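Local coordinates for protein fusion DH (PDB 6K97) that probably dehydrates polyketide intermediates in cremimycin biosynthesis, as an engineered fusion of the two pieces of a split polyketide synthase dehydratase domain, at residues C91-L99 against P276-V284; S123-R131 against E142-P150. All blocks are in the same frame, centred on the assembly; numbering follows the deposited sequence.

Interaction 1 (C91-L99 against P276-V284); sequences CDEITELVL and PFALRRVRV
E93 and R283 form a salt bridge at one end of an antiparallel strand pair, 93-99 against 276-284, that joins the N-terminal and C-terminal halves of a double hot dog fold. The two strands belong to different parts of an engineered fusion, so their pairing is a feature of this construct. R283 NH1 lies 2.7 Å from E93 OE2 on the anti side of the carboxylate, in a bond bent to 135°; a weak second bond from NH2 reaches the same oxygen. With CG anti to the backbone N (chi1 -178°), E93 sets its CB above one guanidinium face, toward the rim, and the carboxylate and guanidinium planes stand 78° apart. T95 OG1 donates to E93 OE1 at 3.0 Å. Trimming E93 to an alanine would probably leave both R283 and the T95 hydroxyl without these carboxylate contacts. Next along the strands, I94 and V282 exchange two backbone bonds and lie side by side, CB to CB 4.0 Å. R281 and V282 both face I94 as a G1 bulge. Helix 75-88 covers the I94 and L279 face. At the far end, L99 N bonds to F277 O, and L99 CD1 sits 3.5 Å from P276 O.

Interaction 2 (S123-R131 against E142-P150); sequences SGARSLTIR and EHADGSIGP
L128 crosses I148 at about a right angle, bringing its CD1 to 3.9 Å from I148 CG2 on the buried face of a beta hairpin in the N-terminal hot dog part of the fusion. Strands 126-131 and 142-149 run antiparallel at 145°. On the same face I130 CD1 meets A144 CB at 4.1 Å, and the aliphatic base of R126 (CB) lies 3.9 Å from I148 CG1. I148 CG1 is set between its backbone N and carbonyl carbon (chi1 60°), which turns this branch toward R126. Backbone bonds run in both directions at R126 with I148 and at L128 with G146. Near the hairpin turn the register slips by one residue, because H143 and A144 both face I130 in a classic bulge. I130 O therefore accepts two N-H groups, from H143 N at 2.8 Å and A144 N at 3.2 Å. On the other face T129 and D145 lie side by side, while T129 CG2 comes within 3.3 Å of E142 OE1. Polar ends find partners beyond the pair: D145 OD1 bonds to H100 NE2, R126 NH1 reaches the carbonyls of G46 and G118, and R131 NH1 bonds to E42 O of the second subunit. The hairpin is flanked by strand 110-117 beside 126-134 and by strand 93-99 beside 141-149. Helix 75-88 packs over its apolar face, with A82 and A85 against L128 and F78 and L81 against I130.

Overall arrangement
Interactions 1 and 2 are neighbours across one strand boundary, their centres about 9 Å apart. Strand 93-99 has 276-284 along one edge and 142-149 along the other, so the hairpin of interaction 2 continues the strand order begun by interaction 1. T95 and E96 both face S147 in a classic bulge: T95 N lies 2.9 Å from S147 O, and E96 OE1 lies 2.7 Å from S147 OG, both probable hydrogen bonds. Nearby, E93 O packs 3.5 Å from I148 CB. The same helix, 75-88, backs both contacts, consistent with the central helix a hot dog sheet wraps. In sequence, interaction 2 is nested inside the loop closed by interaction 1.

Interaction 1 (C91-L99 against P276-V284)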
ATOM      1  N   CYS A  91      13.824 -11.959  -4.291  1.00 35.30           N
ATOM      2  CA  CYS A  91      13.633 -13.284  -4.937  1.00 37.74           C
ATOM      3  C   CYS A  91      14.311 -13.404  -6.296  1.00 36.04           C
ATOM      4  O   CYS A  91      14.272 -12.496  -7.104  1.00 35.87           O
ATOM      5  CB  CYS A  91      12.147 -13.615  -5.091  1.00 39.38           C
ATOM      6  SG  CYS A  91      11.187 -13.592  -3.584  1.00 37.75           S
ATOM      7  N   ASP A  92      14.870 -14.567  -6.578  1.00 40.93           N
ATOM      8  CA  ASP A  92      15.672 -14.787  -7.818  1.00 41.85           C
ATOM      9  C   ASP A  92      14.860 -15.075  -9.060  1.00 38.97           C
ATOM     10  O   ASP A  92      15.369 -15.034 -10.170  1.00 41.06           O
ATOM     11  CB  ASP A  92      16.620 -15.979  -7.611  1.00 44.74           C
ATOM     12  CG  ASP A  92      17.723 -15.704  -6.567  1.00 48.10           C
ATOM     13  OD1 ASP A  92      18.103 -14.519  -6.373  1.00 44.03           O
ATOM     14  OD2 ASP A  92      18.201 -16.702  -5.968  1.00 52.25           O
ATOM     15  N   GLU A  93      13.580 -15.342  -8.899  1.00 39.06           N
ATOM     16  CA  GLU A  93      12.838 -15.998  -9.960  1.00 38.06           C
ATOM     17  C   GLU A  93      11.355 -15.670  -9.852  1.00 37.43           C
ATOM     18  O   GLU A  93      10.809 -15.542  -8.719  1.00 36.99           O
ATOM     19  CB  GLU A  93      13.033 -17.480  -9.741  1.00 41.26           C
ATOM     20  CG  GLU A  93      12.377 -18.345 -10.751  1.00 46.09           C
ATOM     21  CD  GLU A  93      12.623 -19.818 -10.527  1.00 49.34           C
ATOM     22  OE1 GLU A  93      11.891 -20.435  -9.658  1.00 51.50           O
ATOM     23  OE2 GLU A  93      13.544 -20.317 -11.220  1.00 44.56           O
ATOM     24  N   ILE A  94      10.701 -15.503 -10.998  1.00 35.00           N
ATOM     25  CA  ILE A  94       9.259 -15.649 -11.048  1.00 33.21           C
ATOM     26  C   ILE A  94       9.110 -17.131 -11.298  1.00 33.39           C
ATOM     27  O   ILE A  94       9.574 -17.655 -12.275  1.00 33.97           O
ATOM     28  CB  ILE A  94       8.603 -14.871 -12.178  1.00 34.38           C
ATOM     29  CG1 ILE A  94       8.936 -13.397 -12.071  1.00 33.52           C
ATOM     30  CG2 ILE A  94       7.099 -15.070 -12.184  1.00 34.77           C
ATOM     31  CD1 ILE A  94       8.588 -12.655 -13.338  1.00 33.02           C
ATOM     32  N   THR A  95       8.491 -17.808 -10.360  1.00 34.65           N
ATOM     33  CA  THR A  95       8.411 -19.243 -10.381  1.00 34.25           C
ATOM     34  C   THR A  95       7.319 -19.602 -11.316  1.00 32.83           C
ATOM     35  O   THR A  95       7.468 -20.485 -12.112  1.00 32.77           O
ATOM     36  CB  THR A  95       8.157 -19.805  -8.961  1.00 33.94           C
ATOM     37  OG1 THR A  95       9.393 -19.729  -8.251  1.00 36.23           O
ATOM     38  CG2 THR A  95       7.750 -21.245  -9.004  1.00 33.93           C
ATOM     39  N   GLU A  96       6.214 -18.881 -11.233  1.00 36.02           N
ATOM     40  CA  GLU A  96       5.105 -19.185 -12.119  1.00 38.47           C
ATOM     41  C   GLU A  96       4.187 -17.969 -12.150  1.00 34.54           C
ATOM     42  O   GLU A  96       4.052 -17.268 -11.148  1.00 34.60           O
ATOM     43  CB  GLU A  96       4.467 -20.547 -11.667  1.00 39.26           C
ATOM     44  CG  GLU A  96       2.974 -20.570 -11.769  1.00 45.70           C
ATOM     45  CD  GLU A  96       2.319 -20.026 -10.541  1.00 44.36           C
ATOM     46  OE1 GLU A  96       2.953 -19.806  -9.468  1.00 43.48           O
ATOM     47  OE2 GLU A  96       1.112 -19.837 -10.694  1.00 51.13           O
ATOM     48  N   LEU A  97       3.643 -17.677 -13.326  1.00 33.52           N
ATOM     49  CA  LEU A  97       2.754 -16.540 -13.525  1.00 32.28           C
ATOM     50  C   LEU A  97       1.702 -16.879 -14.539  1.00 33.01           C
ATOM     51  O   LEU A  97       2.037 -17.340 -15.635  1.00 31.40           O
ATOM     52  CB  LEU A  97       3.508 -15.305 -14.031  1.00 34.23           C
ATOM     53  CG  LEU A  97       2.688 -13.978 -14.009  1.00 35.35           C
ATOM     54  CD1 LEU A  97       2.495 -13.443 -12.569  1.00 33.94           C
ATOM     55  CD2 LEU A  97       3.344 -12.903 -14.881  1.00 34.81           C
ATOM     56  N   VAL A  98       0.444 -16.568 -14.204  1.00 30.38           N
ATOM     57  CA  VAL A  98      -0.680 -16.827 -15.072  1.00 28.48           C
ATOM     58  C   VAL A  98      -1.495 -15.559 -15.261  1.00 29.19           C
ATOM     59  O   VAL A  98      -1.847 -14.879 -14.291  1.00 31.47           O
ATOM     60  CB  VAL A  98      -1.585 -17.885 -14.422  1.00 29.94           C
ATOM     61  CG1 VAL A  98      -2.770 -18.208 -15.294  1.00 29.27           C
ATOM     62  CG2 VAL A  98      -0.806 -19.155 -14.109  1.00 29.32           C
ATOM     63  N   LEU A  99      -1.828 -15.255 -16.510  1.00 31.15           N
ATOM     64  CA  LEU A  99      -2.613 -14.086 -16.894  1.00 32.78           C
ATOM     65  C   LEU A  99      -4.087 -14.429 -17.051  1.00 35.97           C
ATOM     66  O   LEU A  99      -4.422 -15.483 -17.532  1.00 43.87           O
ATOM     67  CB  LEU A  99      -2.096 -13.599 -18.226  1.00 34.26           C
ATOM     68  CG  LEU A  99      -0.572 -13.515 -18.293  1.00 35.07           C
ATOM     69  CD1 LEU A  99      -0.151 -13.019 -19.670  1.00 35.48           C
ATOM     70  CD2 LEU A  99      -0.021 -12.603 -17.226  1.00 33.48           C
ATOM     71  N   PRO A 276       0.092 -15.315 -24.849  1.00 38.53           N
ATOM     72  CA  PRO A 276       0.654 -15.898 -23.649  1.00 36.84           C
ATOM     73  C   PRO A 276      -0.351 -15.897 -22.551  1.00 36.68           C
ATOM     74  O   PRO A 276      -1.089 -14.939 -22.429  1.00 40.43           O
ATOM     75  CB  PRO A 276       1.825 -14.966 -23.301  1.00 38.09           C
ATOM     76  CG  PRO A 276       2.247 -14.393 -24.626  1.00 40.01           C
ATOM     77  CD  PRO A 276       0.934 -14.216 -25.375  1.00 39.11           C
ATOM     78  N   PHE A 277      -0.432 -16.987 -21.793  1.00 34.66           N
ATOM     79  CA  PHE A 277      -1.262 -17.003 -20.569  1.00 31.21           C
ATOM     80  C   PHE A 277      -0.500 -17.541 -19.367  1.00 30.74           C
ATOM     81  O   PHE A 277      -1.003 -17.429 -18.301  1.00 30.05           O
ATOM     82  CB  PHE A 277      -2.562 -17.775 -20.698  1.00 28.03           C
ATOM     83  CG  PHE A 277      -2.419 -19.267 -20.651  1.00 30.69           C
ATOM     84  CD1 PHE A 277      -2.073 -19.997 -21.807  1.00 31.34           C
ATOM     85  CD2 PHE A 277      -2.695 -19.987 -19.496  1.00 30.68           C
ATOM     86  CE1 PHE A 277      -1.984 -21.380 -21.778  1.00 29.97           C
ATOM     87  CE2 PHE A 277      -2.623 -21.400 -19.486  1.00 29.60           C
ATOM     88  CZ  PHE A 277      -2.234 -22.077 -20.598  1.00 29.01           C
ATOM     89  N   ALA A 278       0.615 -18.245 -19.552  1.00 29.67           N
ATOM     90  CA  ALA A 278       1.307 -18.839 -18.389  1.00 31.30           C
ATOM     91  C   ALA A 278       2.797 -18.878 -18.657  1.00 31.55           C
ATOM     92  O   ALA A 278       3.225 -19.168 -19.766  1.00 35.10           O
ATOM     93  CB  ALA A 278       0.793 -20.226 -18.047  1.00 29.31           C
ATOM     94  N   LEU A 279       3.572 -18.498 -17.661  1.00 31.62           N
ATOM     95  CA  LEU A 279       5.017 -18.480 -17.761  1.00 32.19           C
ATOM     96  C   LEU A 279       5.521 -19.224 -16.545  1.00 31.63           C
ATOM     97  O   LEU A 279       4.906 -19.157 -15.519  1.00 31.86           O
ATOM     98  CB  LEU A 279       5.534 -17.033 -17.763  1.00 31.89           C
ATOM     99  CG  LEU A 279       5.284 -16.259 -19.042  1.00 32.57           C
ATOM    100  CD1 LEU A 279       4.070 -15.375 -18.908  1.00 32.57           C
ATOM    101  CD2 LEU A 279       6.480 -15.402 -19.430  1.00 33.46           C
ATOM    102  N   ARG A 280       6.669 -19.879 -16.676  1.00 36.34           N
ATOM    103  CA  ARG A 280       7.335 -20.625 -15.598  1.00 37.46           C
ATOM    104  C   ARG A 280       8.828 -20.347 -15.598  1.00 35.96           C
ATOM    105  O   ARG A 280       9.466 -20.426 -16.655  1.00 32.10           O
ATOM    106  CB  ARG A 280       7.205 -22.113 -15.811  1.00 40.28           C
ATOM    107  CG  ARG A 280       5.816 -22.681 -15.667  1.00 45.62           C
ATOM    108  CD  ARG A 280       5.827 -24.155 -16.137  1.00 50.63           C
ATOM    109  NE  ARG A 280       4.496 -24.728 -15.994  1.00 56.76           N
ATOM    110  CZ  ARG A 280       3.943 -25.059 -14.827  1.00 59.44           C
ATOM    111  NH1 ARG A 280       2.715 -25.563 -14.790  1.00 65.67           N
ATOM    112  NH2 ARG A 280       4.602 -24.901 -13.690  1.00 61.90           N
ATOM    113  N   ARG A 281       9.382 -20.087 -14.409  1.00 35.51           N
ATOM    114  CA  ARG A 281      10.837 -19.978 -14.227  1.00 37.73           C
ATOM    115  C   ARG A 281      11.460 -18.840 -15.050  1.00 37.23           C
ATOM    116  O   ARG A 281      12.352 -19.043 -15.898  1.00 33.49           O
ATOM    117  CB  ARG A 281      11.534 -21.336 -14.450  1.00 41.17           C
ATOM    118  CG  ARG A 281      11.389 -22.270 -13.236  1.00 47.80           C
ATOM    119  CD  ARG A 281      11.523 -23.785 -13.511  1.00 56.61           C
ATOM    120  NE  ARG A 281      12.413 -24.154 -14.644  1.00 69.48           N
ATOM    121  CZ  ARG A 281      12.052 -24.717 -15.821  1.00 66.93           C
ATOM    122  NH1 ARG A 281      13.006 -24.995 -16.711  1.00 65.40           N
ATOM    123  NH2 ARG A 281      10.775 -25.022 -16.124  1.00 60.76           N
ATOM    124  N   VAL A 282      10.964 -17.628 -14.800  1.00 34.52           N
ATOM    125  CA  VAL A 282      11.540 -16.420 -15.409  1.00 35.13           C
ATOM    126  C   VAL A 282      12.624 -15.860 -14.467  1.00 37.98           C
ATOM    127  O   VAL A 282      12.337 -15.585 -13.317  1.00 39.92           O
ATOM    128  CB  VAL A 282      10.490 -15.343 -15.639  1.00 30.64           C
ATOM    129  CG1 VAL A 282      11.095 -14.210 -16.388  1.00 30.80           C
ATOM    130  CG2 VAL A 282       9.336 -15.892 -16.439  1.00 32.43           C
ATOM    131  N   ARG A 283      13.864 -15.810 -14.941  1.00 39.63           N
ATOM    132  CA  ARG A 283      15.028 -15.441 -14.147  1.00 40.87           C
ATOM    133  C   ARG A 283      15.814 -14.447 -14.974  1.00 38.92           C
ATOM    134  O   ARG A 283      16.180 -14.754 -16.089  1.00 38.20           O
ATOM    135  CB  ARG A 283      15.889 -16.666 -13.880  1.00 50.98           C
ATOM    136  CG  ARG A 283      17.057 -16.378 -12.916  1.00 64.47           C
ATOM    137  CD  ARG A 283      17.959 -17.579 -12.614  1.00 69.03           C
ATOM    138  NE  ARG A 283      17.628 -18.174 -11.310  1.00 80.91           N
ATOM    139  CZ  ARG A 283      16.699 -19.111 -11.120  1.00 78.97           C
ATOM    140  NH1 ARG A 283      15.993 -19.589 -12.148  1.00 80.58           N
ATOM    141  NH2 ARG A 283      16.463 -19.560  -9.897  1.00 70.09           N
ATOM    142  N   VAL A 284      15.944 -13.215 -14.484  1.00 36.09           N
ATOM    143  CA  VAL A 284      16.722 -12.191 -15.134  1.00 35.44           C
ATOM    144  C   VAL A 284      18.057 -12.121 -14.437  1.00 35.79           C
ATOM    145  O   VAL A 284      18.060 -11.990 -13.239  1.00 33.13           O
ATOM    146  CB  VAL A 284      16.097 -10.840 -14.977  1.00 34.68           C
ATOM    147  CG1 VAL A 284      16.970  -9.775 -15.597  1.00 36.26           C
ATOM    148  CG2 VAL A 284      14.764 -10.836 -15.670  1.00 41.92           C
TER

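Interaction 2 (S123-R131 against E142-P150)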
ATOM      1  N   SER A 123      10.269 -21.950   2.738  1.00 51.27           N
ATOM      2  CA  SER A 123      11.166 -22.119   1.592  1.00 52.75           C
ATOM      3  C   SER A 123      11.542 -20.792   0.952  1.00 48.93           C
ATOM      4  O   SER A 123      12.364 -20.774   0.064  1.00 47.12           O
ATOM      5  CB  SER A 123      10.495 -23.028   0.527  1.00 56.57           C
ATOM      6  OG  SER A 123       9.344 -22.368  -0.041  1.00 58.36           O
ATOM      7  N   GLY A 124      10.874 -19.693   1.316  1.00 48.41           N
ATOM      8  CA  GLY A 124      11.153 -18.368   0.691  1.00 45.59           C
ATOM      9  C   GLY A 124      10.231 -17.938  -0.457  1.00 42.32           C
ATOM     10  O   GLY A 124      10.399 -16.872  -1.018  1.00 43.67           O
ATOM     11  N   ALA A 125       9.272 -18.780  -0.815  1.00 40.55           N
ATOM     12  CA  ALA A 125       8.312 -18.469  -1.865  1.00 38.01           C
ATOM     13  C   ALA A 125       7.214 -17.550  -1.323  1.00 37.17           C
ATOM     14  O   ALA A 125       6.801 -17.663  -0.176  1.00 34.53           O
ATOM     15  CB  ALA A 125       7.689 -19.734  -2.417  1.00 35.73           C
ATOM     16  N   ARG A 126       6.730 -16.678  -2.211  1.00 36.38           N
ATOM     17  CA  ARG A 126       5.713 -15.684  -1.907  1.00 36.11           C
ATOM     18  C   ARG A 126       4.624 -15.691  -2.971  1.00 33.97           C
ATOM     19  O   ARG A 126       4.919 -15.782  -4.120  1.00 33.25           O
ATOM     20  CB  ARG A 126       6.344 -14.311  -1.886  1.00 36.11           C
ATOM     21  CG  ARG A 126       7.430 -14.112  -0.824  1.00 36.66           C
ATOM     22  CD  ARG A 126       8.190 -12.829  -1.136  1.00 35.15           C
ATOM     23  NE  ARG A 126       9.215 -12.473  -0.160  1.00 35.33           N
ATOM     24  CZ  ARG A 126       9.002 -11.716   0.903  1.00 35.51           C
ATOM     25  NH1 ARG A 126       7.806 -11.203   1.159  1.00 38.71           N
ATOM     26  NH2 ARG A 126       9.982 -11.431   1.679  1.00 35.18           N
ATOM     27  N   SER A 127       3.374 -15.532  -2.585  1.00 34.05           N
ATOM     28  CA  SER A 127       2.337 -15.331  -3.575  1.00 35.10           C
ATOM     29  C   SER A 127       2.503 -13.915  -4.190  1.00 34.21           C
ATOM     30  O   SER A 127       3.063 -12.997  -3.583  1.00 33.15           O
ATOM     31  CB  SER A 127       0.998 -15.412  -2.916  1.00 34.07           C
ATOM     32  OG  SER A 127       0.824 -14.200  -2.192  1.00 37.02           O
ATOM     33  N   LEU A 128       2.006 -13.752  -5.382  1.00 33.07           N
ATOM     34  CA  LEU A 128       2.067 -12.475  -6.083  1.00 34.52           C
ATOM     35  C   LEU A 128       0.743 -12.297  -6.857  1.00 33.52           C
ATOM     36  O   LEU A 128       0.281 -13.242  -7.450  1.00 32.97           O
ATOM     37  CB  LEU A 128       3.250 -12.442  -7.057  1.00 35.11           C
ATOM     38  CG  LEU A 128       3.385 -11.167  -7.886  1.00 38.64           C
ATOM     39  CD1 LEU A 128       4.830 -10.752  -8.061  1.00 41.43           C
ATOM     40  CD2 LEU A 128       2.715 -11.284  -9.242  1.00 37.72           C
ATOM     41  N   THR A 129       0.184 -11.099  -6.850  1.00 34.01           N
ATOM     42  CA  THR A 129      -0.998 -10.755  -7.647  1.00 41.31           C
ATOM     43  C   THR A 129      -0.904  -9.366  -8.267  1.00 36.03           C
ATOM     44  O   THR A 129      -0.360  -8.466  -7.649  1.00 31.53           O
ATOM     45  CB  THR A 129      -2.249 -10.732  -6.752  1.00 45.54           C
ATOM     46  OG1 THR A 129      -2.204 -11.886  -5.925  1.00 56.08           O
ATOM     47  CG2 THR A 129      -3.492 -10.755  -7.546  1.00 44.31           C
ATOM     48  N   ILE A 130      -1.484  -9.208  -9.455  1.00 33.56           N
ATOM     49  CA  ILE A 130      -1.530  -7.919 -10.162  1.00 33.93           C
ATOM     50  C   ILE A 130      -2.963  -7.609 -10.563  1.00 34.30           C
ATOM     51  O   ILE A 130      -3.704  -8.455 -11.117  1.00 35.22           O
ATOM     52  CB  ILE A 130      -0.667  -7.927 -11.408  1.00 36.83           C
ATOM     53  CG1 ILE A 130       0.772  -8.391 -11.085  1.00 39.98           C
ATOM     54  CG2 ILE A 130      -0.634  -6.545 -12.011  1.00 37.38           C
ATOM     55  CD1 ILE A 130       1.673  -8.596 -12.294  1.00 38.23           C
ATOM     56  N   ARG A 131      -3.382  -6.420 -10.208  1.00 36.21           N
ATOM     57  CA  ARG A 131      -4.776  -6.039 -10.289  1.00 38.75           C
ATOM     58  C   ARG A 131      -4.881  -4.544 -10.582  1.00 38.59           C
ATOM     59  O   ARG A 131      -3.919  -3.798 -10.371  1.00 38.06           O
ATOM     60  CB  ARG A 131      -5.499  -6.347  -8.988  1.00 41.31           C
ATOM     61  CG  ARG A 131      -5.056  -5.402  -7.864  1.00 46.51           C
ATOM     62  CD  ARG A 131      -5.743  -5.607  -6.550  1.00 47.33           C
ATOM     63  NE  ARG A 131      -5.287  -4.597  -5.603  1.00 47.46           N
ATOM     64  CZ  ARG A 131      -5.794  -4.433  -4.365  1.00 52.10           C
ATOM     65  NH1 ARG A 131      -5.294  -3.485  -3.586  1.00 54.46           N
ATOM     66  NH2 ARG A 131      -6.802  -5.186  -3.904  1.00 47.73           N
ATOM     67  N   GLU A 142      -8.452  -8.620 -11.387  1.00 47.60           N
ATOM     68  CA  GLU A 142      -7.214  -9.374 -11.302  1.00 49.33           C
ATOM     69  C   GLU A 142      -6.732  -9.735 -12.718  1.00 43.29           C
ATOM     70  O   GLU A 142      -7.475 -10.345 -13.470  1.00 47.27           O
ATOM     71  CB  GLU A 142      -7.408 -10.644 -10.460  1.00 55.01           C
ATOM     72  CG  GLU A 142      -6.082 -11.401 -10.273  1.00 67.41           C
ATOM     73  CD  GLU A 142      -6.140 -12.599  -9.305  1.00 73.97           C
ATOM     74  OE1 GLU A 142      -6.267 -12.382  -8.079  1.00 76.83           O
ATOM     75  OE2 GLU A 142      -6.026 -13.759  -9.782  1.00 72.93           O
ATOM     76  N   HIS A 143      -5.523  -9.287 -13.079  1.00 37.64           N
ATOM     77  CA  HIS A 143      -4.939  -9.581 -14.375  1.00 35.85           C
ATOM     78  C   HIS A 143      -3.908 -10.712 -14.318  1.00 34.43           C
ATOM     79  O   HIS A 143      -3.700 -11.431 -15.281  1.00 33.04           O
ATOM     80  CB  HIS A 143      -4.268  -8.316 -14.934  1.00 36.63           C
ATOM     81  CG  HIS A 143      -5.172  -7.125 -14.981  1.00 37.91           C
ATOM     82  ND1 HIS A 143      -6.328  -7.107 -15.723  1.00 37.08           N
ATOM     83  CD2 HIS A 143      -5.121  -5.933 -14.328  1.00 38.60           C
ATOM     84  CE1 HIS A 143      -6.942  -5.947 -15.542  1.00 40.85           C
ATOM     85  NE2 HIS A 143      -6.233  -5.221 -14.688  1.00 39.88           N
ATOM     86  N   ALA A 144      -3.255 -10.884 -13.175  1.00 34.80           N
ATOM     87  CA  ALA A 144      -2.261 -11.938 -13.065  1.00 33.64           C
ATOM     88  C   ALA A 144      -2.058 -12.353 -11.668  1.00 33.25           C
ATOM     89  O   ALA A 144      -2.244 -11.561 -10.725  1.00 35.20           O
ATOM     90  CB  ALA A 144      -0.938 -11.485 -13.640  1.00 33.44           C
ATOM     91  N   ASP A 145      -1.678 -13.615 -11.506  1.00 33.68           N
ATOM     92  CA  ASP A 145      -1.146 -14.051 -10.215  1.00 35.30           C
ATOM     93  C   ASP A 145      -0.138 -15.176 -10.369  1.00 32.95           C
ATOM     94  O   ASP A 145       0.023 -15.753 -11.459  1.00 35.34           O
ATOM     95  CB  ASP A 145      -2.277 -14.392  -9.242  1.00 39.64           C
ATOM     96  CG  ASP A 145      -3.131 -15.480  -9.687  1.00 43.20           C
ATOM     97  OD1 ASP A 145      -2.829 -16.160 -10.682  1.00 51.08           O
ATOM     98  OD2 ASP A 145      -4.142 -15.657  -9.020  1.00 48.48           O
ATOM     99  N   GLY A 146       0.559 -15.464  -9.307  1.00 31.07           N
ATOM    100  CA  GLY A 146       1.652 -16.431  -9.387  1.00 31.08           C
ATOM    101  C   GLY A 146       2.480 -16.359  -8.129  1.00 31.32           C
ATOM    102  O   GLY A 146       1.984 -16.057  -7.053  1.00 28.61           O
ATOM    103  N   SER A 147       3.729 -16.734  -8.260  1.00 32.33           N
ATOM    104  CA  SER A 147       4.622 -16.750  -7.122  1.00 34.33           C
ATOM    105  C   SER A 147       6.044 -16.434  -7.542  1.00 36.21           C
ATOM    106  O   SER A 147       6.432 -16.648  -8.703  1.00 41.10           O
ATOM    107  CB  SER A 147       4.599 -18.099  -6.424  1.00 33.66           C
ATOM    108  OG  SER A 147       4.607 -19.102  -7.392  1.00 35.09           O
ATOM    109  N   ILE A 148       6.790 -15.913  -6.586  1.00 34.64           N
ATOM    110  CA  ILE A 148       8.177 -15.569  -6.759  1.00 35.77           C
ATOM    111  C   ILE A 148       8.960 -16.242  -5.631  1.00 36.76           C
ATOM    112  O   ILE A 148       8.389 -16.543  -4.605  1.00 36.04           O
ATOM    113  CB  ILE A 148       8.393 -14.059  -6.733  1.00 34.20           C
ATOM    114  CG1 ILE A 148       7.939 -13.461  -5.395  1.00 36.10           C
ATOM    115  CG2 ILE A 148       7.625 -13.423  -7.858  1.00 33.69           C
ATOM    116  CD1 ILE A 148       8.127 -11.948  -5.281  1.00 34.91           C
ATOM    117  N   GLY A 149      10.237 -16.528  -5.860  1.00 37.77           N
ATOM    118  CA  GLY A 149      11.067 -17.236  -4.865  1.00 39.06           C
ATOM    119  C   GLY A 149      12.448 -17.540  -5.425  1.00 39.73           C
ATOM    120  O   GLY A 149      12.849 -16.894  -6.402  1.00 41.60           O
ATOM    121  N   PRO A 150      13.166 -18.528  -4.846  1.00 43.46           N
ATOM    122  CA  PRO A 150      14.546 -18.957  -5.220  1.00 46.25           C
ATOM    123  C   PRO A 150      14.729 -19.744  -6.495  1.00 44.94           C
ATOM    124  O   PRO A 150      13.875 -20.572  -6.769  1.00 50.70           O
ATOM    125  CB  PRO A 150      14.959 -19.841  -4.025  1.00 47.16           C
ATOM    126  CG  PRO A 150      14.189 -19.276  -2.877  1.00 46.32           C
ATOM    127  CD  PRO A 150      12.847 -18.966  -3.466  1.00 46.02           C
TER